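Local coordinates for protein carbohydrate binding family 6 (Clostridium thermocellum, PDB 5A8C) that hydrolyses alpha-L-arabinofuranosidic bonds as a family 43 glycoside hydrolase with a five-bladed beta-propeller fold, probably releasing arabinose side groups from plant polysaccharides, at residues A[103-109]-A[162-167]; A[212-216]-A[268-272]. All blocks are in the same frame, centred on the assembly; numbering follows the deposited sequence.

Interaction 1: A[103-109]-A[162-167]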
loop_
_atom_site.group_PDB
_atom_site.type_symbol
_atom_site.label_atom_id
_atom_site.label_comp_id
_atom_site.label_asym_id
_atom_site.label_seq_id
_atom_site.Cartn_x
_atom_site.Cartn_y
_atom_site.Cartn_z
ATOM N N ALA A 103 5.943 -2.219 -2.236
ATOM C CA ALA A 103 4.596 -1.891 -1.762
ATOM C C ALA A 103 4.519 -1.743 -0.247
ATOM O O ALA A 103 3.996 -2.599 0.467
ATOM C CB ALA A 103 3.554 -2.875 -2.286
ATOM N N PRO A 104 5.069 -0.646 0.274
ATOM C CA PRO A 104 5.151 -0.482 1.722
ATOM C C PRO A 104 3.796 -0.333 2.387
ATOM O O PRO A 104 2.821 0.169 1.823
ATOM C CB PRO A 104 5.988 0.816 1.862
ATOM C CG PRO A 104 5.675 1.587 0.610
ATOM C CD PRO A 104 5.562 0.527 -0.454
ATOM N N SER A 105 3.760 -0.681 3.683
ATOM C CA SER A 105 2.648 -0.349 4.579
ATOM C C SER A 105 3.257 0.326 5.793
ATOM O O SER A 105 4.207 -0.179 6.365
ATOM C CB SER A 105 1.915 -1.605 4.989
ATOM O OG SER A 105 0.854 -1.349 5.885
ATOM N N ILE A 106 2.740 1.510 6.170
ATOM C CA ILE A 106 3.298 2.291 7.273
ATOM C C ILE A 106 2.277 2.351 8.423
ATOM O O ILE A 106 1.083 2.620 8.192
ATOM C CB ILE A 106 3.674 3.714 6.782
ATOM C CG1 ILE A 106 4.351 4.531 7.886
ATOM C CG2 ILE A 106 2.507 4.458 6.155
ATOM C CD1 ILE A 106 5.706 4.063 8.302
ATOM N N VAL A 107 2.793 2.226 9.630
ATOM C CA VAL A 107 1.989 2.369 10.860
ATOM C C VAL A 107 2.837 3.154 11.859
ATOM O O VAL A 107 4.018 2.880 12.043
ATOM C CB VAL A 107 1.601 0.994 11.454
ATOM C CG1 VAL A 107 0.792 1.181 12.711
ATOM C CG2 VAL A 107 0.824 0.193 10.451
ATOM N N TYR A 108 2.174 4.103 12.553
ATOM C CA TYR A 108 2.754 4.813 13.701
ATOM C C TYR A 108 2.149 4.218 14.983
ATOM O O TYR A 108 0.941 4.271 15.153
ATOM C CB TYR A 108 2.468 6.303 13.572
ATOM C CG TYR A 108 2.907 7.160 14.735
ATOM C CD1 TYR A 108 4.227 7.184 15.173
ATOM C CD2 TYR A 108 2.001 7.988 15.410
ATOM C CE1 TYR A 108 4.648 7.997 16.222
ATOM C CE2 TYR A 108 2.419 8.782 16.462
ATOM C CZ TYR A 108 3.731 8.786 16.868
ATOM O OH TYR A 108 4.089 9.586 17.929
ATOM N N ARG A 109 3.003 3.588 15.790
ATOM C CA ARG A 109 2.511 2.951 17.031
ATOM C C ARG A 109 3.627 2.977 18.026
ATOM O O ARG A 109 4.805 2.859 17.634
ATOM C CB ARG A 109 2.080 1.500 16.769
ATOM C CG ARG A 109 1.267 0.911 17.919
ATOM C CD ARG A 109 0.835 -0.488 17.699
ATOM N NE ARG A 109 -0.118 -0.872 18.723
ATOM C CZ ARG A 109 -0.707 -2.057 18.818
ATOM N NH1 ARG A 109 -0.436 -3.010 17.974
ATOM N NH2 ARG A 109 -1.573 -2.264 19.798
ATOM N N ASP A 162 2.525 -7.576 -0.590
ATOM C CA ASP A 162 1.594 -6.453 -0.532
ATOM C C ASP A 162 0.885 -6.323 0.838
ATOM O O ASP A 162 -0.343 -6.303 0.917
ATOM C CB ASP A 162 0.596 -6.448 -1.688
ATOM C CG ASP A 162 1.169 -6.010 -3.036
ATOM O OD1 ASP A 162 2.399 -5.925 -3.184
ATOM O OD2 ASP A 162 0.300 -5.783 -3.913
ATOM N N PRO A 163 1.655 -6.191 1.905
ATOM C CA PRO A 163 1.047 -6.069 3.215
ATOM C C PRO A 163 0.211 -4.837 3.366
ATOM O O PRO A 163 0.537 -3.757 2.866
ATOM C CB PRO A 163 2.238 -5.994 4.165
ATOM C CG PRO A 163 3.342 -5.401 3.307
ATOM C CD PRO A 163 3.124 -6.019 1.970
ATOM N N GLY A 164 -0.844 -4.944 4.165
ATOM C CA GLY A 164 -1.649 -3.826 4.639
ATOM C C GLY A 164 -1.913 -3.989 6.109
ATOM O O GLY A 164 -2.602 -4.938 6.486
ATOM N N VAL A 165 -1.292 -3.189 6.953
ATOM C CA VAL A 165 -1.381 -3.342 8.402
ATOM C C VAL A 165 -2.330 -2.288 8.972
ATOM O O VAL A 165 -2.384 -1.156 8.499
ATOM C CB VAL A 165 0.027 -3.318 9.028
ATOM C CG1 VAL A 165 -0.011 -3.443 10.540
ATOM C CG2 VAL A 165 0.891 -4.406 8.436
ATOM N N PHE A 166 -3.059 -2.701 10.003
ATOM C CA PHE A 166 -4.099 -1.936 10.618
ATOM C C PHE A 166 -4.120 -2.247 12.132
ATOM O O PHE A 166 -4.028 -3.415 12.482
ATOM C CB PHE A 166 -5.443 -2.347 9.932
ATOM C CG PHE A 166 -6.635 -1.946 10.696
ATOM C CD1 PHE A 166 -7.102 -0.633 10.706
ATOM C CD2 PHE A 166 -7.368 -2.883 11.411
ATOM C CE1 PHE A 166 -8.229 -0.246 11.457
ATOM C CE2 PHE A 166 -8.504 -2.523 12.103
ATOM C CZ PHE A 166 -8.932 -1.228 12.142
ATOM N N VAL A 167 -4.363 -1.226 12.953
ATOM C CA VAL A 167 -4.462 -1.386 14.404
ATOM C C VAL A 167 -5.897 -1.042 14.816
ATOM O O VAL A 167 -6.322 0.079 14.587
ATOM C CB VAL A 167 -3.423 -0.531 15.156
ATOM C CG1 VAL A 167 -3.533 -0.763 16.651
ATOM C CG2 VAL A 167 -2.022 -0.792 14.661
HETATM O O HOH W 1 1.331 -3.067 0.305
#
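Two neighbouring blades of the five-bladed beta-propeller meet here through their innermost strands, 104-109 and 164-167. Ser105 and Val165 make the one direct hydrogen bond between the segments. The strands run nearly parallel, at 17°, with their axes 6.4 Å apart. The space between them is bridged by side chains and a water. With chi1 at 178°, Ser105 OG points away from the backbone N and reaches across to accept the amide of Val165. Val165 N lies 3.0 Å from Ser105 OG. The bond is fairly straight, with an N-H...O angle of 162°. Ser105 CB rests against Pro163 O. That carbonyl also takes a proton from water 1, at 2.8 Å from Pro163 O. The same water gives its other proton to Ala103 O and is a ligand of the central calcium ion.

Further along, the contact is aliphatic. Val107 splits its two methyls between two partners. CG2 meets Val165 CG1 at 3.7 Å, the two side chains crossing nearly at right angles. Val107 CG1 touches Val167 CG2 at 4.0 Å. Arg109 is extended from CG to NE, which carries its guanidinium over Val167. Val167 CG1 sits 3.8 Å above the centre of one guanidinium face, a van der Waals contact that leaves the N-H groups at the rim to other partners. NH2 bonds to Gly171 O. At the end near the propeller axis, Asp162 OD1 lies 3.4 Å from Ala103 CB, while OD2 bonds to Ala212 N and to a bound Tris molecule, probably from the crystallisation liquor, which may mark the substrate pocket.

Water 1 and the serine hydroxyl thus serve Ala103 O, Pro163 O and Val165 N, where no backbone-to-backbone bond crosses between the blades. Both water protons go to carbonyls while the oxygen faces calcium, which fixes the water's orientation.

Interaction 2: A[212-216]-A[268-272]; sequences AAYMH and HHAIV. With CA (calcium ion), chain B.
Tyr214 leans across from strand 212-216 to the segment 268-272, its ring carried there by CG anti to the backbone N (chi1 -166°). Its CB touches His269 NE2 at 3.7 Å, and the two rings lie oblique to each other. NE2 itself bonds to Ser225 OG. Farther out, Tyr214 CD1 lies near Ala270 CA, which sits over one face of the ring, offset toward the rim. CE1 meets Ala270 CB at 3.4 Å. CE2 and CZ lie against the backbone N and O of Ile271. At the tip, OH donates to Ile271 O at 2.7 Å, 35° from the carbonyl plane.

Beyond the tyrosine, Ile271 CG2 packs over a face of the His216 ring, whose NE2 bonds to Tyr308 OH. At the other end, Ala212 CB makes a CH-pi contact over the centre of the His268 ring, 3.3 Å above its plane. His268 ND1 bonds to the bound Tris molecule, and NE2 binds calcium at 2.5 Å. Six waters complete the seven ligands. Water 2 joins Ala212 O to His269 O, and water 4 also donates to His269 O. A histidine and a water shell hold calcium at the propeller axis, as in many family 43 enzymes.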
loop_
_atom_site.group_PDB
_atom_site.type_symbol
_atom_site.label_atom_id
_atom_site.label_comp_id
_atom_site.label_asym_id
_atom_site.label_seq_id
_atom_site.Cartn_x
_atom_site.Cartn_y
_atom_site.Cartn_z
ATOM N N ALA A 212 -2.638 -5.633 -3.446
ATOM C CA ALA A 212 -2.908 -4.332 -2.803
ATOM C C ALA A 212 -3.914 -4.366 -1.657
ATOM O O ALA A 212 -4.572 -3.350 -1.403
ATOM C CB ALA A 212 -3.224 -3.221 -3.803
ATOM N N ALA A 213 -4.007 -5.469 -0.918
ATOM C CA ALA A 213 -4.922 -5.521 0.228
ATOM C C ALA A 213 -4.703 -4.312 1.166
ATOM O O ALA A 213 -3.579 -3.977 1.532
ATOM C CB ALA A 213 -4.716 -6.806 1.014
ATOM N N TYR A 214 -5.815 -3.784 1.671
ATOM C CA TYR A 214 -5.754 -2.587 2.510
ATOM C C TYR A 214 -6.943 -2.592 3.446
ATOM O O TYR A 214 -8.059 -2.947 3.049
ATOM C CB TYR A 214 -5.749 -1.312 1.637
ATOM C CG TYR A 214 -5.352 -0.067 2.358
ATOM C CD1 TYR A 214 -4.033 0.288 2.463
ATOM C CD2 TYR A 214 -6.305 0.703 2.989
ATOM C CE1 TYR A 214 -3.673 1.472 3.136
ATOM C CE2 TYR A 214 -5.955 1.871 3.677
ATOM C CZ TYR A 214 -4.631 2.195 3.760
ATOM O OH TYR A 214 -4.273 3.372 4.418
ATOM N N MET A 215 -6.724 -2.200 4.696
ATOM C CA MET A 215 -7.781 -2.090 5.687
ATOM C C MET A 215 -7.786 -0.722 6.332
ATOM O O MET A 215 -6.726 -0.236 6.748
ATOM C CB MET A 215 -7.579 -3.171 6.750
ATOM C CG MET A 215 -8.555 -3.143 7.931
ATOM S SD MET A 215 -10.296 -3.163 7.503
ATOM C CE MET A 215 -10.390 -4.675 6.520
ATOM N N HIS A 216 -8.976 -0.165 6.501
ATOM C CA HIS A 216 -9.170 1.016 7.369
ATOM C C HIS A 216 -10.526 0.912 7.994
ATOM O O HIS A 216 -11.406 0.173 7.516
ATOM C CB HIS A 216 -8.937 2.343 6.650
ATOM C CG HIS A 216 -10.087 2.810 5.835
ATOM N ND1 HIS A 216 -10.367 2.381 4.552
ATOM C CD2 HIS A 216 -11.033 3.739 6.174
ATOM C CE1 HIS A 216 -11.453 3.036 4.156
ATOM N NE2 HIS A 216 -11.875 3.840 5.116
ATOM N N HIS A 268 -2.709 0.841 -7.553
ATOM C CA HIS A 268 -2.402 0.513 -6.160
ATOM C C HIS A 268 -2.599 1.752 -5.314
ATOM O O HIS A 268 -2.193 2.836 -5.690
ATOM C CB HIS A 268 -0.956 0.051 -6.056
ATOM C CG HIS A 268 -0.617 -0.707 -4.781
ATOM N ND1 HIS A 268 -0.183 -2.010 -4.826
ATOM C CD2 HIS A 268 -0.614 -0.358 -3.465
ATOM C CE1 HIS A 268 0.049 -2.394 -3.564
ATOM N NE2 HIS A 268 -0.227 -1.440 -2.725
ATOM N N HIS A 269 -3.239 1.600 -4.180
ATOM C CA HIS A 269 -3.711 2.739 -3.398
ATOM C C HIS A 269 -3.496 2.610 -1.896
ATOM O O HIS A 269 -3.230 1.512 -1.344
ATOM C CB HIS A 269 -5.282 2.754 -3.620
ATOM C CG HIS A 269 -5.942 1.637 -2.893
ATOM N ND1 HIS A 269 -5.582 0.316 -3.084
ATOM C CD2 HIS A 269 -6.753 1.680 -1.794
ATOM C CE1 HIS A 269 -6.189 -0.397 -2.139
ATOM N NE2 HIS A 269 -6.952 0.389 -1.377
ATOM N N ALA A 270 -3.786 3.722 -1.227
ATOM C CA ALA A 270 -4.004 3.743 0.228
ATOM C C ALA A 270 -5.097 4.787 0.474
ATOM O O ALA A 270 -5.246 5.747 -0.259
ATOM C CB ALA A 270 -2.773 4.030 1.031
ATOM N N ILE A 271 -5.814 4.617 1.587
ATOM C CA ILE A 271 -6.861 5.552 2.048
ATOM C C ILE A 271 -6.454 6.133 3.392
ATOM O O ILE A 271 -6.097 5.360 4.286
ATOM C CB ILE A 271 -8.215 4.794 2.158
ATOM C CG1 ILE A 271 -8.643 4.276 0.796
ATOM C CG2 ILE A 271 -9.257 5.683 2.785
ATOM C CD1 ILE A 271 -9.781 3.305 0.763
ATOM N N VAL A 272 -6.514 7.452 3.510
ATOM C CA VAL A 272 -6.007 8.076 4.708
ATOM C C VAL A 272 -6.836 9.326 5.018
ATOM O O VAL A 272 -7.237 10.061 4.120
ATOM C CB VAL A 272 -4.474 8.435 4.551
ATOM C CG1 VAL A 272 -4.237 9.482 3.454
ATOM C CG2 VAL A 272 -3.842 8.880 5.845
HETATM CA CA CA B . -0.392 -1.384 -0.234
HETATM O O HOH W 2 -2.795 -1.181 -0.795
HETATM O O HOH W 3 -1.387 -3.590 0.093
HETATM O O HOH W 4 -0.994 0.909 0.063
HETATM O O HOH W 1 1.331 -3.067 0.305
HETATM O O HOH W 5 1.711 -0.221 -0.602
HETATM O O HOH W 6 -0.552 -1.317 2.133
#

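From the N terminus, the chain passes the first blade and enters interaction 1 at 103-109. It then runs through strands 112-118 and 124-129 and a long loop before 162-167 closes that contact. Interaction 2 follows in the same way: 212-216 opens it, strands 221-228, 237-242 and 250-256 come between, and 268-272 closes it. The two are in series, neither nested nor crossed. Interaction 1 ties the second blade to the third, and interaction 2 the fourth to the fifth. They join round the axis: Asp162 links the two contacts, Phe166 packs on Met215, and Ala103 on His268. Water 1 belongs to both and ties interaction 1 to the calcium ion held by His268.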